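Local atomic coordinates of 3-methyladenine dna-glycosylase (Archaeoglobus fulgidus, PDB entry 2JHN), a protein that belongs to the AlkA-type glycosylases of the HhH-GPD superfamily of DNA repair proteins, joining a TATA-box-binding-protein-like domain to a largely helical one. Residues P85-L88 against Y89-M92; D95-L98 against R99-K102; V151-G155 against L156-G160. The protein carries 1 engineered substitution. All blocks are in the same frame, centred on the assembly; numbering follows the deposited sequence.

Interaction 1: P85-L88 against Y89-M92; sequences PEEL and YRFM
With CG lying beside its carbonyl carbon (chi1 171°) and the chain then folded at chi2, Glu86 turns its carboxylate toward Arg90, whose longer chain bends at chi3 to carry the guanidinium back over the preceding helical turn. The charges meet in a salt bridge, Glu86 OE2 to Arg90 NH2 at 2.7 Å. Because carboxylate and guanidinium planes stand 63° apart, one oxygen meets one nitrogen, and no coplanar two-pronged pair forms. The peptide oxygen of Glu86 lies over one face of the same guanidinium. Arg90 NH1 also comes to 3.9 Å from Glu87 CG, although the carboxylate of Glu87 finds its partner in Arg272. Long, flexible, charged side chains suit this exposed flank, and acidic groups in a first turn probably also gain from the helix dipole.

Around the helix, Pro85 CB sits over the centre of the Tyr89 ring, 4.0 Å from the centroid and only 11° off the normal, a CH-pi contact. Pro85 CG reaches Tyr89 CE2 at 3.7 Å. Proline fits the N-cap because the helix asks no amide hydrogen of it there, while its carbonyl still accepts: Tyr89 N binds Pro85 O at 2.8 Å. The Tyr89 hydroxyl bonds to Gly109 N, which probably helps hold the ring in place against the proline.

One turn further, Leu88 CD1 touches Met92 SD at 3.8 Å. Both are buried and apolar, the branched leucine beside the more pliable methionine, and they fit against helix 274-287, where Leu88 meets Asp276 and Met92 meets Tyr280. Side chains paired four residues apart, a polar outer flank and an apolar inner one are the signature of an amphipathic helix, here helix 86-93 with proline as its N-cap.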
# COMPACT_ATOMS: atom_id res chain seq x y z
N PRO A 85 -15.18 9.78 -1.96
CA PRO A 85 -14.15 10.84 -1.92
C PRO A 85 -14.71 12.27 -1.94
O PRO A 85 -13.96 13.22 -2.17
CB PRO A 85 -13.41 10.63 -3.23
CG PRO A 85 -14.51 10.21 -4.20
CD PRO A 85 -15.48 9.39 -3.35
N GLU A 86 -16.01 12.42 -1.75
CA GLU A 86 -16.64 13.74 -1.94
C GLU A 86 -16.00 14.82 -1.05
O GLU A 86 -15.61 15.89 -1.55
CB GLU A 86 -18.15 13.64 -1.67
CG GLU A 86 -18.86 14.98 -1.62
CD GLU A 86 -19.20 15.54 -2.99
OE1 GLU A 86 -18.85 14.90 -4.01
OE2 GLU A 86 -19.82 16.64 -3.04
N GLU A 87 -15.84 14.49 0.23
CA GLU A 87 -15.32 15.41 1.23
C GLU A 87 -13.83 15.70 1.02
O GLU A 87 -13.39 16.85 1.17
CB GLU A 87 -15.57 14.88 2.63
CG GLU A 87 -15.68 16.00 3.69
CD GLU A 87 -15.46 15.53 5.13
OE1 GLU A 87 -15.77 14.35 5.44
OE2 GLU A 87 -14.99 16.37 5.96
N LEU A 88 -13.07 14.66 0.68
CA LEU A 88 -11.66 14.84 0.32
C LEU A 88 -11.57 15.81 -0.85
O LEU A 88 -10.77 16.74 -0.84
CB LEU A 88 -11.03 13.49 -0.10
CG LEU A 88 -9.66 13.53 -0.80
CD1 LEU A 88 -8.57 14.06 0.09
CD2 LEU A 88 -9.27 12.13 -1.36
N TYR A 89 -12.41 15.59 -1.85
CA TYR A 89 -12.32 16.39 -3.07
C TYR A 89 -12.68 17.85 -2.79
O TYR A 89 -12.01 18.76 -3.30
CB TYR A 89 -13.24 15.82 -4.14
CG TYR A 89 -12.69 14.61 -4.90
CD1 TYR A 89 -11.34 14.22 -4.83
CD2 TYR A 89 -13.53 13.89 -5.74
CE1 TYR A 89 -10.87 13.12 -5.58
CE2 TYR A 89 -13.08 12.82 -6.48
CZ TYR A 89 -11.76 12.43 -6.39
OH TYR A 89 -11.35 11.37 -7.15
N ARG A 90 -13.72 18.06 -1.99
CA ARG A 90 -14.09 19.42 -1.52
C ARG A 90 -12.91 20.12 -0.85
O ARG A 90 -12.60 21.30 -1.13
CB ARG A 90 -15.27 19.31 -0.56
CG ARG A 90 -16.02 20.60 -0.30
CD ARG A 90 -17.25 20.33 0.58
NE ARG A 90 -18.21 19.50 -0.15
CZ ARG A 90 -18.63 18.29 0.23
NH1 ARG A 90 -18.22 17.73 1.36
NH2 ARG A 90 -19.51 17.65 -0.54
N PHE A 91 -12.23 19.39 0.03
CA PHE A 91 -11.06 19.88 0.76
C PHE A 91 -9.89 20.22 -0.18
O PHE A 91 -9.28 21.28 -0.08
CB PHE A 91 -10.66 18.86 1.84
CG PHE A 91 -9.46 19.27 2.67
CD1 PHE A 91 -9.64 19.92 3.89
CD2 PHE A 91 -8.17 19.03 2.21
CE1 PHE A 91 -8.53 20.29 4.66
CE2 PHE A 91 -7.06 19.40 2.96
CZ PHE A 91 -7.25 20.04 4.19
N MET A 92 -9.58 19.32 -1.11
CA MET A 92 -8.50 19.58 -2.05
C MET A 92 -8.77 20.85 -2.91
O MET A 92 -7.84 21.58 -3.24
CB MET A 92 -8.27 18.34 -2.94
CG MET A 92 -7.68 17.18 -2.12
SD MET A 92 -7.44 15.69 -3.10
CE MET A 92 -5.85 16.09 -3.80

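Interaction 2: D95-L98 against R99-K102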
# COMPACT_ATOMS: atom_id res chain seq x y z
N ASP A 95 -7.46 24.44 -1.91
CA ASP A 95 -6.04 24.75 -1.90
C ASP A 95 -5.56 24.66 -3.35
O ASP A 95 -5.78 23.64 -4.02
CB ASP A 95 -5.30 23.77 -0.94
CG ASP A 95 -3.79 23.93 -0.95
OD1 ASP A 95 -3.15 23.82 -2.03
OD2 ASP A 95 -3.21 24.11 0.14
N GLU A 96 -4.91 25.73 -3.85
CA GLU A 96 -4.57 25.81 -5.27
C GLU A 96 -3.74 24.59 -5.75
O GLU A 96 -4.03 24.01 -6.79
CB GLU A 96 -3.79 27.09 -5.60
CG GLU A 96 -3.65 27.28 -7.12
CD GLU A 96 -2.95 28.56 -7.53
OE1 GLU A 96 -2.70 29.43 -6.67
OE2 GLU A 96 -2.65 28.69 -8.75
N LYS A 97 -2.72 24.25 -4.96
CA LYS A 97 -1.83 23.11 -5.25
C LYS A 97 -2.53 21.74 -5.08
O LYS A 97 -2.35 20.85 -5.92
CB LYS A 97 -0.54 23.24 -4.43
CG LYS A 97 0.34 24.46 -4.84
CD LYS A 97 0.46 24.56 -6.38
CE LYS A 97 1.35 25.70 -6.88
NZ LYS A 97 0.94 27.04 -6.37
N LEU A 98 -3.33 21.55 -4.02
CA LEU A 98 -4.13 20.32 -3.92
C LEU A 98 -5.11 20.15 -5.07
O LEU A 98 -5.31 19.03 -5.56
CB LEU A 98 -4.86 20.20 -2.58
CG LEU A 98 -3.93 20.14 -1.37
CD1 LEU A 98 -4.74 20.07 -0.03
CD2 LEU A 98 -2.91 19.00 -1.49
N ARG A 99 -5.71 21.27 -5.50
CA ARG A 99 -6.66 21.22 -6.61
C ARG A 99 -5.98 20.76 -7.91
O ARG A 99 -6.56 20.00 -8.68
CB ARG A 99 -7.30 22.60 -6.82
CG ARG A 99 -8.51 22.57 -7.75
CD ARG A 99 -9.34 23.86 -7.58
NE ARG A 99 -8.59 25.02 -8.05
CZ ARG A 99 -8.09 25.98 -7.27
NH1 ARG A 99 -8.29 25.94 -5.96
NH2 ARG A 99 -7.40 27.00 -7.81
N MET A 100 -4.75 21.25 -8.10
CA MET A 100 -3.83 20.88 -9.19
C MET A 100 -3.51 19.37 -9.21
O MET A 100 -3.50 18.73 -10.27
CB MET A 100 -2.55 21.68 -8.98
CG MET A 100 -1.62 21.81 -10.17
SD MET A 100 -0.46 23.14 -9.85
CE MET A 100 -1.46 24.57 -10.25
N LEU A 101 -3.25 18.83 -8.02
CA LEU A 101 -3.03 17.37 -7.81
C LEU A 101 -4.30 16.57 -8.07
O LEU A 101 -4.27 15.54 -8.75
CB LEU A 101 -2.57 17.10 -6.38
CG LEU A 101 -1.14 17.18 -5.91
CD1 LEU A 101 -1.12 16.70 -4.46
CD2 LEU A 101 -0.23 16.32 -6.78
N LYS A 102 -5.42 17.02 -7.50
CA LYS A 102 -6.71 16.37 -7.70
C LYS A 102 -7.06 16.27 -9.17
O LYS A 102 -7.53 15.23 -9.62
CB LYS A 102 -7.83 17.12 -6.98
CG LYS A 102 -9.23 16.49 -7.20
CD LYS A 102 -10.35 17.30 -6.53
CE LYS A 102 -10.59 18.64 -7.20
NZ LYS A 102 -11.68 18.58 -8.24
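The carboxylate of Glu96 and the guanidinium of Arg99 are almost parallel, their planes 7° apart, yet they form no ion pair: Glu96 OE2 stays 5.1 Å from Arg99 NH2. What touches is the aliphatic part, Glu96 CG at 3.8 Å from Arg99 NH2. Bent at chi3, the arginine chain returns along the first turn, and Arg99 NH1 donates to Asp93 O just ahead of the helix.

Asp95 is the N-cap. Its OD1 accepts from Leu98 N at 3.0 Å along a straight path (168° at the hydrogen), the donor approaching from 41° out of the carboxylate plane. Aspartate suits this place, its short acidic arm reaching an amide that the first turn leaves without a carbonyl partner. Its other oxygen, OD2, pairs with Arg269.

Leu98 and Leu101 point their branches into the fold, Leu98 CD2 lying 4.2 Å from Leu101 CD1; both meet helix 274-287, at Ile277 and Leu281 respectively. Lys102 bends its amine to Asp93.

The chemistry implies a helix start held by polar groups on one side and by buried leucines on another; the carboxylate of Asp95 probably stays ionised between the Leu98 amide and Arg269.

Interaction 3: V151-G155 against L156-G160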
# COMPACT_ATOMS: atom_id res chain seq x y z
N VAL A 151 -2.92 -20.12 -5.53
CA VAL A 151 -4.24 -20.70 -5.74
C VAL A 151 -4.49 -20.73 -7.24
O VAL A 151 -4.33 -19.73 -7.94
CB VAL A 151 -5.37 -19.91 -5.00
CG1 VAL A 151 -6.74 -20.47 -5.35
CG2 VAL A 151 -5.19 -19.95 -3.50
N GLU A 152 -4.87 -21.91 -7.74
CA GLU A 152 -5.33 -22.03 -9.10
C GLU A 152 -6.86 -22.13 -9.07
O GLU A 152 -7.43 -22.95 -8.33
CB GLU A 152 -4.70 -23.26 -9.78
CG GLU A 152 -4.48 -23.08 -11.28
CD GLU A 152 -3.27 -23.85 -11.80
OE1 GLU A 152 -2.84 -24.83 -11.15
OE2 GLU A 152 -2.74 -23.46 -12.87
N TRP A 153 -7.50 -21.24 -9.82
CA TRP A 153 -8.96 -21.15 -9.87
C TRP A 153 -9.35 -20.55 -11.21
O TRP A 153 -8.65 -19.66 -11.73
CB TRP A 153 -9.52 -20.30 -8.73
CG TRP A 153 -11.03 -20.20 -8.74
CD1 TRP A 153 -11.92 -21.20 -8.46
CD2 TRP A 153 -11.81 -19.05 -9.10
NE1 TRP A 153 -13.21 -20.73 -8.60
CE2 TRP A 153 -13.17 -19.42 -8.98
CE3 TRP A 153 -11.49 -17.73 -9.48
CZ2 TRP A 153 -14.22 -18.52 -9.25
CZ3 TRP A 153 -12.53 -16.84 -9.74
CH2 TRP A 153 -13.87 -17.24 -9.63
N ASN A 154 -10.44 -21.06 -11.79
CA ASN A 154 -10.68 -20.94 -13.23
C ASN A 154 -9.41 -21.43 -13.93
O ASN A 154 -8.86 -22.48 -13.57
CB ASN A 154 -11.08 -19.52 -13.66
CG ASN A 154 -12.54 -19.19 -13.32
OD1 ASN A 154 -13.06 -19.58 -12.26
ND2 ASN A 154 -13.22 -18.47 -14.22
N GLY A 155 -8.91 -20.67 -14.90
CA GLY A 155 -7.65 -21.04 -15.52
C GLY A 155 -6.48 -20.22 -15.03
O GLY A 155 -5.42 -20.23 -15.66
N LEU A 156 -6.65 -19.54 -13.89
CA LEU A 156 -5.75 -18.46 -13.49
C LEU A 156 -5.00 -18.74 -12.21
O LEU A 156 -5.51 -19.37 -11.31
CB LEU A 156 -6.55 -17.16 -13.31
CG LEU A 156 -6.92 -16.43 -14.60
CD1 LEU A 156 -7.86 -15.27 -14.30
CD2 LEU A 156 -5.64 -15.95 -15.30
N LYS A 157 -3.77 -18.24 -12.14
CA LYS A 157 -2.99 -18.38 -10.92
C LYS A 157 -3.13 -17.12 -10.05
O LYS A 157 -3.00 -16.00 -10.56
CB LYS A 157 -1.53 -18.65 -11.27
CG LYS A 157 -1.29 -20.00 -11.97
CD LYS A 157 0.15 -20.10 -12.44
CE LYS A 157 0.35 -21.25 -13.43
NZ LYS A 157 1.79 -21.62 -13.44
N PHE A 158 -3.42 -17.31 -8.76
CA PHE A 158 -3.54 -16.21 -7.79
C PHE A 158 -2.43 -16.34 -6.73
O PHE A 158 -2.28 -17.39 -6.11
CB PHE A 158 -4.90 -16.25 -7.08
CG PHE A 158 -6.08 -16.05 -7.99
CD1 PHE A 158 -6.83 -14.87 -7.94
CD2 PHE A 158 -6.46 -17.06 -8.91
CE1 PHE A 158 -7.94 -14.68 -8.80
CE2 PHE A 158 -7.55 -16.87 -9.76
CZ PHE A 158 -8.30 -15.68 -9.70
N TYR A 159 -1.69 -15.25 -6.51
CA TYR A 159 -0.53 -15.29 -5.61
C TYR A 159 -0.82 -14.50 -4.34
O TYR A 159 -1.50 -13.46 -4.39
CB TYR A 159 0.71 -14.74 -6.34
CG TYR A 159 0.96 -15.41 -7.70
CD1 TYR A 159 1.84 -16.49 -7.83
CD2 TYR A 159 0.31 -14.95 -8.84
CE1 TYR A 159 2.06 -17.11 -9.10
CE2 TYR A 159 0.51 -15.55 -10.09
CZ TYR A 159 1.39 -16.61 -10.21
OH TYR A 159 1.56 -17.17 -11.49
N GLY A 160 -0.34 -15.00 -3.20
CA GLY A 160 -0.47 -14.30 -1.90
C GLY A 160 0.88 -13.95 -1.28
O GLY A 160 1.90 -14.56 -1.59
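Val151 with Phe158 and Trp153 with Leu156 form the hydrogen-bonded pairs of a tight antiparallel hairpin, with the non-hydrogen-bonded pair Glu152 and Lys157 between them and a type II' turn from Trp153 to Leu156 closing it.

On one face, Trp153 CG lies anti to its backbone N (chi1 -179°) while Phe158 CG lies beside its own (chi1 -63°), which helps bring the rings together: Phe158 CZ comes to the edge of the indole, in its plane, 3.8 Å from Trp153 CE3. The edge of the Phe158 ring in turn faces the carbonyl oxygens of Val151 and Trp153, its CE2 lying 3.6 Å from Trp153 O. Asn154, a residue that tolerates the turn's positive phi (50°) better than most, holds OD1 3.2 Å above the indole plane. Val151, Trp153 and Phe158 all press on Ala47 of strand 44-54, whose small side chain leaves room for bulky ones.

The other face carries Glu152 and Lys157 side by side: Glu152 OE2 touches Lys157 CE at 3.8 Å, while Lys157 NZ is 4.9 Å from that oxygen. Chemically, then, the inner face rests on aromatic edges and apolar contact, and the outer pair probably adds only mild, solvent-screened attraction.

Overall arrangement
From the N terminus the three contacts come in series, with no nesting or crossing, and each is local: interactions 1 and 2 each span turns of a single helix, and only interaction 3 closes a loop, the two-residue turn of a hairpin. Helices 86-93 and 96-104 follow each other directly and touch, Met92 O lying 3.3 Å from Leu98 CB, and both pack on helix 274-287 near the end of the chain. Interaction 3 lies on the opposite side of the chain's centre from interaction 2, their centres about 40 Å apart. There the hairpin 150-159 of the HhH-GPD region leans on strands 34-41 and 44-54 of the TBP-like sheet.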